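Local structure of periplasmic binding protein/LacI transcriptional regulator (Burkholderia graminis C4D1M, 5HQJ) at residues Ile34-Val39 with Thr114-Ser119; Met126-Asn131 with Val270-Leu275. The protein probably serves as the sugar-binding component of an ABC transporter, and holds alpha-D-arabinopyranose in the cleft between its two lobes. All coordinates share one frame; numbering follows the deposited sequence.

Interaction 1: residues Ile34-Val39 with Thr114-Ser119; sequences IPKVAV and TYDSDS. With 64K (alpha-D-arabinopyranose), chain B.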
loop_
_atom_site.group_PDB
_atom_site.type_symbol
_atom_site.label_atom_id
_atom_site.label_comp_id
_atom_site.label_asym_id
_atom_site.label_seq_id
_atom_site.Cartn_x
_atom_site.Cartn_y
_atom_site.Cartn_z
ATOM N N ILE A 34 -1.944 5.887 -12.265
ATOM C CA ILE A 34 -1.116 4.697 -12.471
ATOM C C ILE A 34 -0.956 3.944 -11.175
ATOM O O ILE A 34 -0.372 4.494 -10.217
ATOM C CB ILE A 34 0.320 5.077 -12.987
ATOM C CG1 ILE A 34 0.216 5.966 -14.227
ATOM C CG2 ILE A 34 1.182 3.815 -13.262
ATOM C CD1 ILE A 34 1.520 6.622 -14.648
ATOM N N PRO A 35 -1.466 2.706 -11.113
ATOM C CA PRO A 35 -1.160 1.884 -9.944
ATOM C C PRO A 35 0.218 1.247 -10.052
ATOM O O PRO A 35 0.882 1.423 -11.080
ATOM C CB PRO A 35 -2.257 0.815 -9.989
ATOM C CG PRO A 35 -2.450 0.601 -11.454
ATOM C CD PRO A 35 -2.401 1.996 -12.023
ATOM N N LYS A 36 0.613 0.493 -9.037
ATOM C CA LYS A 36 1.881 -0.237 -9.115
ATOM C C LYS A 36 1.755 -1.330 -10.177
ATOM O O LYS A 36 2.739 -1.695 -10.818
ATOM C CB LYS A 36 2.265 -0.845 -7.761
ATOM C CG LYS A 36 2.877 0.167 -6.739
ATOM C CD LYS A 36 3.301 -0.542 -5.440
ATOM C CE LYS A 36 3.829 0.426 -4.372
ATOM N NZ LYS A 36 4.426 -0.310 -3.224
ATOM N N VAL A 37 0.532 -1.844 -10.329
ATOM C CA VAL A 37 0.207 -2.929 -11.264
ATOM C C VAL A 37 -1.253 -3.279 -11.039
ATOM O O VAL A 37 -1.846 -2.812 -10.077
ATOM C CB VAL A 37 1.033 -4.219 -11.049
ATOM C CG1 VAL A 37 2.264 -4.322 -11.994
ATOM C CG2 VAL A 37 1.394 -4.421 -9.557
ATOM N N ALA A 38 -1.817 -4.130 -11.893
ATOM C CA ALA A 38 -3.171 -4.625 -11.683
ATOM C C ALA A 38 -3.228 -5.627 -10.554
ATOM O O ALA A 38 -3.331 -6.826 -10.798
ATOM C CB ALA A 38 -3.707 -5.276 -12.944
ATOM N N VAL A 39 -3.183 -5.127 -9.326
ATOM C CA VAL A 39 -3.366 -5.929 -8.120
ATOM C C VAL A 39 -4.546 -5.383 -7.286
ATOM O O VAL A 39 -4.905 -4.219 -7.403
ATOM C CB VAL A 39 -2.085 -5.945 -7.269
ATOM C CG1 VAL A 39 -0.979 -6.692 -7.980
ATOM C CG2 VAL A 39 -1.646 -4.557 -6.981
ATOM N N THR A 114 2.269 11.994 -6.461
ATOM C CA THR A 114 2.250 10.581 -6.092
ATOM C C THR A 114 1.166 10.287 -5.079
ATOM O O THR A 114 0.680 11.208 -4.410
ATOM C CB THR A 114 3.608 10.146 -5.542
ATOM O OG1 THR A 114 3.980 10.983 -4.435
ATOM C CG2 THR A 114 4.648 10.264 -6.638
ATOM N N TYR A 115 0.785 9.008 -5.010
ATOM C CA TYR A 115 -0.189 8.517 -4.014
ATOM C C TYR A 115 0.242 7.101 -3.628
ATOM O O TYR A 115 0.901 6.413 -4.413
ATOM C CB TYR A 115 -1.647 8.579 -4.553
ATOM C CG TYR A 115 -1.954 7.514 -5.563
ATOM C CD1 TYR A 115 -1.518 7.651 -6.880
ATOM C CD2 TYR A 115 -2.599 6.344 -5.205
ATOM C CE1 TYR A 115 -1.737 6.666 -7.811
ATOM C CE2 TYR A 115 -2.824 5.335 -6.139
ATOM C CZ TYR A 115 -2.385 5.514 -7.442
ATOM O OH TYR A 115 -2.572 4.546 -8.387
ATOM N N ASP A 116 -0.073 6.721 -2.388
ATOM C CA ASP A 116 0.165 5.385 -1.847
ATOM C C ASP A 116 1.632 5.062 -1.593
ATOM O O ASP A 116 1.989 4.706 -0.473
ATOM C CB ASP A 116 -0.449 4.331 -2.788
ATOM C CG ASP A 116 -0.133 2.936 -2.357
ATOM O OD1 ASP A 116 -0.379 2.593 -1.176
ATOM O OD2 ASP A 116 0.398 2.210 -3.200
ATOM N N SER A 117 2.440 5.143 -2.654
ATOM C CA SER A 117 3.882 4.880 -2.575
ATOM C C SER A 117 4.662 5.981 -3.304
ATOM O O SER A 117 4.585 6.170 -4.526
ATOM C CB SER A 117 4.255 3.504 -3.138
ATOM O OG SER A 117 5.463 3.041 -2.493
ATOM N N ASP A 118 5.412 6.726 -2.501
ATOM C CA ASP A 118 6.082 7.944 -2.957
ATOM C C ASP A 118 7.412 7.711 -3.692
ATOM O O ASP A 118 8.028 6.647 -3.566
ATOM C CB ASP A 118 6.339 8.861 -1.748
ATOM C CG ASP A 118 6.593 10.307 -2.149
ATOM O OD1 ASP A 118 6.446 10.638 -3.333
ATOM O OD2 ASP A 118 6.939 11.124 -1.264
ATOM N N SER A 119 7.776 8.697 -4.513
ATOM C CA SER A 119 9.148 8.897 -5.012
ATOM C C SER A 119 9.585 10.328 -4.669
ATOM O O SER A 119 9.349 11.251 -5.444
ATOM C CB SER A 119 9.252 8.674 -6.527
ATOM O OG SER A 119 10.543 9.050 -7.009
HETATM O O2 64K B . -0.107 0.337 0.127
HETATM C C2 64K B . 0.264 -0.943 -0.488
HETATM C C3 64K B . -0.803 -1.931 -0.141
HETATM O O3 64K B . -0.642 -2.315 1.207
HETATM C C4 64K B . -0.689 -3.211 -0.962
HETATM O O4 64K B . 0.483 -3.971 -0.615
HETATM C C5 64K B . -0.597 -2.880 -2.383
HETATM O O5 64K B . 0.607 -2.107 -2.606
HETATM C C1 64K B . 0.362 -0.779 -1.979
HETATM O O1 64K B . 1.432 0.037 -2.261
#
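Lys36 lays the end of its side chain across Ser117, CE packing on CB at 3.3 Å, tighter than usual carbon contact. Both residues belong to loops leaving the C-terminal ends of parallel strands 30-34 and 111-115, where a periplasmic binding protein lines its sugar cleft. With CG anti to the carbonyl carbon (chi1 -78°) and every later torsion near 180°, the lysine chain is fully extended and delivers NZ to the pocket. There NZ gives a weak hydrogen bond to O1 of the arabinose, 3.2 Å long, and a further bond to Asn164 OD1 from the other lobe.

Asp116 grips the same sugar with both carboxylate oxygens. Sugar O2 donates to OD1 at 2.6 Å and sugar O1 donates to OD2 at 2.6 Å, while Ser91 OG also bonds OD2, so a second-shell hydroxyl steadies this arm. Lys36 NZ stays 4.8 Å from Asp116 OD2, too far for charged contact, although the opposite charges would probably still favour each other.

Farther from the sugar, Tyr115 reaches across to the end of strand 30-34, its side chain also touching Trp62 and Cys45. Its CG lies between the backbone N and the carbonyl carbon (chi1 74°), which swings the hydroxyl across to residue 34: Tyr115 OH donates a weak hydrogen bond to Ile34 O, 2.9 Å away, and lies 3.4 Å from Pro35 CA.

Interaction 2: residues Met126-Asn131 with Val270-Leu275; sequences MYIGTN and VTMGSL
Ile128 drives both of its branches into the helical segment Val270-Leu275, and apolar packing of this kind makes up most of the contact. The strand 127-129 and the helix run nearly antiparallel, 155° between their directions, with axes 8.2 Å apart at closest approach. At that spacing side chains bridge the gap and touch main-chain atoms as well as each other, as in the helix-on-sheet layers of an alpha/beta lobe. The two branches of Ile128 divide the work. CG2, anti to the backbone N, meets Met272 CA at 4.0 Å and also reaches Leu275 CD1. The longer arm, extended at chi2 (168°), carries CD1 onto the main chain of the next helical turn, 3.7 Å from Leu275 C, and 3.9 Å from Leu275 CB, the two side chains crossing at a slant.

Met272, a selenomethionine here, makes the second set of van der Waals contacts, lying along the strand instead of pointing into it. Its CG approaches Gly129 CA at 4.3 Å, and its terminal CE comes 3.8 Å from Thr130 OG1.

Polar bonds stay on the strand side or lead elsewhere. Thr130 OG1 is hydrogen-bonded to Gln267 OE1, a residue of the sugar pocket whose side chain also touches Met272. Tyr127 OH donates to Thr130 O at 2.7 Å, using a lone pair in the carbonyl plane with a C=O...O angle of 135°; Gly129 N lies over one ring face, offset toward the rim.

Around the contact, strand 127-129 is paired between strands 111-115 and 294-295. Ile128 reaches Leu113 on the former, Leu275 reaches Ile294 on the latter, and helix 269-284 packs against this part of the parallel sheet.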
loop_
_atom_site.group_PDB
_atom_site.type_symbol
_atom_site.label_atom_id
_atom_site.label_comp_id
_atom_site.label_asym_id
_atom_site.label_seq_id
_atom_site.Cartn_x
_atom_site.Cartn_y
_atom_site.Cartn_z
HETATM N N MSE A 126 3.417 16.719 -4.670
HETATM C CA MSE A 126 2.916 16.300 -3.382
HETATM C C MSE A 126 2.668 14.798 -3.370
HETATM O O MSE A 126 2.550 14.174 -4.427
HETATM C CB MSE A 126 1.627 17.047 -3.039
HETATM C CG MSE A 126 0.485 16.723 -3.950
HETATM SE SE MSE A 126 -1.126 17.790 -3.625
HETATM C CE MSE A 126 -1.848 16.778 -2.115
ATOM N N TYR A 127 2.616 14.258 -2.153
ATOM C CA TYR A 127 2.283 12.870 -1.858
ATOM C C TYR A 127 0.990 12.759 -1.076
ATOM O O TYR A 127 0.807 13.425 -0.040
ATOM C CB TYR A 127 3.432 12.221 -1.071
ATOM C CG TYR A 127 3.070 10.907 -0.380
ATOM C CD1 TYR A 127 2.993 9.726 -1.089
ATOM C CD2 TYR A 127 2.826 10.857 0.985
ATOM C CE1 TYR A 127 2.667 8.545 -0.453
ATOM C CE2 TYR A 127 2.492 9.686 1.614
ATOM C CZ TYR A 127 2.424 8.521 0.888
ATOM O OH TYR A 127 2.106 7.335 1.515
ATOM N N ILE A 128 0.105 11.920 -1.581
ATOM C CA ILE A 128 -1.117 11.580 -0.908
ATOM C C ILE A 128 -1.092 10.123 -0.464
ATOM O O ILE A 128 -1.140 9.208 -1.290
ATOM C CB ILE A 128 -2.326 11.791 -1.834
ATOM C CG1 ILE A 128 -2.339 13.241 -2.335
ATOM C CG2 ILE A 128 -3.636 11.394 -1.150
ATOM C CD1 ILE A 128 -3.309 13.467 -3.480
ATOM N N GLY A 129 -1.065 9.880 0.832
ATOM C CA GLY A 129 -1.086 8.505 1.271
ATOM C C GLY A 129 -0.935 8.304 2.760
ATOM O O GLY A 129 -1.046 9.239 3.567
ATOM N N THR A 130 -0.704 7.048 3.115
ATOM C CA THR A 130 -0.501 6.637 4.493
ATOM C C THR A 130 0.838 7.144 5.001
ATOM O O THR A 130 1.793 7.314 4.236
ATOM C CB THR A 130 -0.564 5.093 4.584
ATOM O OG1 THR A 130 -1.840 4.719 4.093
ATOM C CG2 THR A 130 -0.380 4.605 5.974
ATOM N N ASN A 131 0.890 7.390 6.313
ATOM C CA ASN A 131 2.162 7.590 7.006
ATOM C C ASN A 131 2.661 6.215 7.342
ATOM O O ASN A 131 2.233 5.615 8.317
ATOM C CB ASN A 131 2.005 8.425 8.270
ATOM C CG ASN A 131 3.331 8.687 8.966
ATOM O OD1 ASN A 131 4.331 7.987 8.732
ATOM N ND2 ASN A 131 3.347 9.699 9.826
ATOM N N VAL A 270 -9.574 4.596 -1.617
ATOM C CA VAL A 270 -10.608 5.301 -2.365
ATOM C C VAL A 270 -10.335 6.798 -2.260
ATOM O O VAL A 270 -10.352 7.511 -3.255
ATOM C CB VAL A 270 -12.040 4.985 -1.837
ATOM C CG1 VAL A 270 -13.050 5.665 -2.708
ATOM C CG2 VAL A 270 -12.285 3.533 -1.862
ATOM N N THR A 271 -10.147 7.270 -1.023
ATOM C CA THR A 271 -9.862 8.646 -0.727
ATOM C C THR A 271 -8.561 9.090 -1.431
ATOM O O THR A 271 -8.484 10.204 -1.957
ATOM C CB THR A 271 -9.801 8.876 0.835
ATOM O OG1 THR A 271 -11.105 8.722 1.416
ATOM C CG2 THR A 271 -9.274 10.247 1.162
HETATM N N MSE A 272 -7.527 8.253 -1.430
HETATM C CA MSE A 272 -6.315 8.574 -2.189
HETATM C C MSE A 272 -6.606 8.867 -3.664
HETATM O O MSE A 272 -6.113 9.849 -4.215
HETATM C CB MSE A 272 -5.275 7.444 -2.107
HETATM C CG MSE A 272 -4.614 7.233 -0.746
HETATM SE SE MSE A 272 -3.429 5.726 -0.965
HETATM C CE MSE A 272 -3.634 4.944 0.796
ATOM N N GLY A 273 -7.378 8.012 -4.320
ATOM C CA GLY A 273 -7.645 8.193 -5.745
ATOM C C GLY A 273 -8.478 9.427 -5.994
ATOM O O GLY A 273 -8.266 10.196 -6.948
ATOM N N SER A 274 -9.449 9.654 -5.115
ATOM C CA SER A 274 -10.270 10.833 -5.224
ATOM C C SER A 274 -9.458 12.132 -5.081
ATOM O O SER A 274 -9.536 13.058 -5.904
ATOM C CB SER A 274 -11.353 10.770 -4.141
ATOM O OG SER A 274 -12.314 11.736 -4.402
ATOM N N LEU A 275 -8.683 12.202 -4.004
ATOM C CA LEU A 275 -7.801 13.354 -3.777
ATOM C C LEU A 275 -6.777 13.510 -4.876
ATOM O O LEU A 275 -6.476 14.628 -5.283
ATOM C CB LEU A 275 -7.081 13.219 -2.440
ATOM C CG LEU A 275 -7.984 13.380 -1.220
ATOM C CD1 LEU A 275 -7.157 13.042 -0.022
ATOM C CD2 LEU A 275 -8.629 14.804 -1.091
#

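In the fold
Interactions 1 and 2 have centres 10 Å apart and share one parallel sheet, in which strands 111-115 and 127-129 are neighbours. Probable backbone hydrogen bonds join them directly: Ile128 N to Thr114 O at 3.0 Å and Asp116 N to Ile128 O at 2.9 Å. The second fixes the backbone of a sugar-binding residue to the strand that carries the helix contact. Interaction 1 supplies Lys36 and Asp116 to the arabinose itself. Interaction 2 stands one shell back, the Met272 side chain about 6 Å from the sugar, and is linked to it through Gln267, which bonds both Thr130 and the ligand.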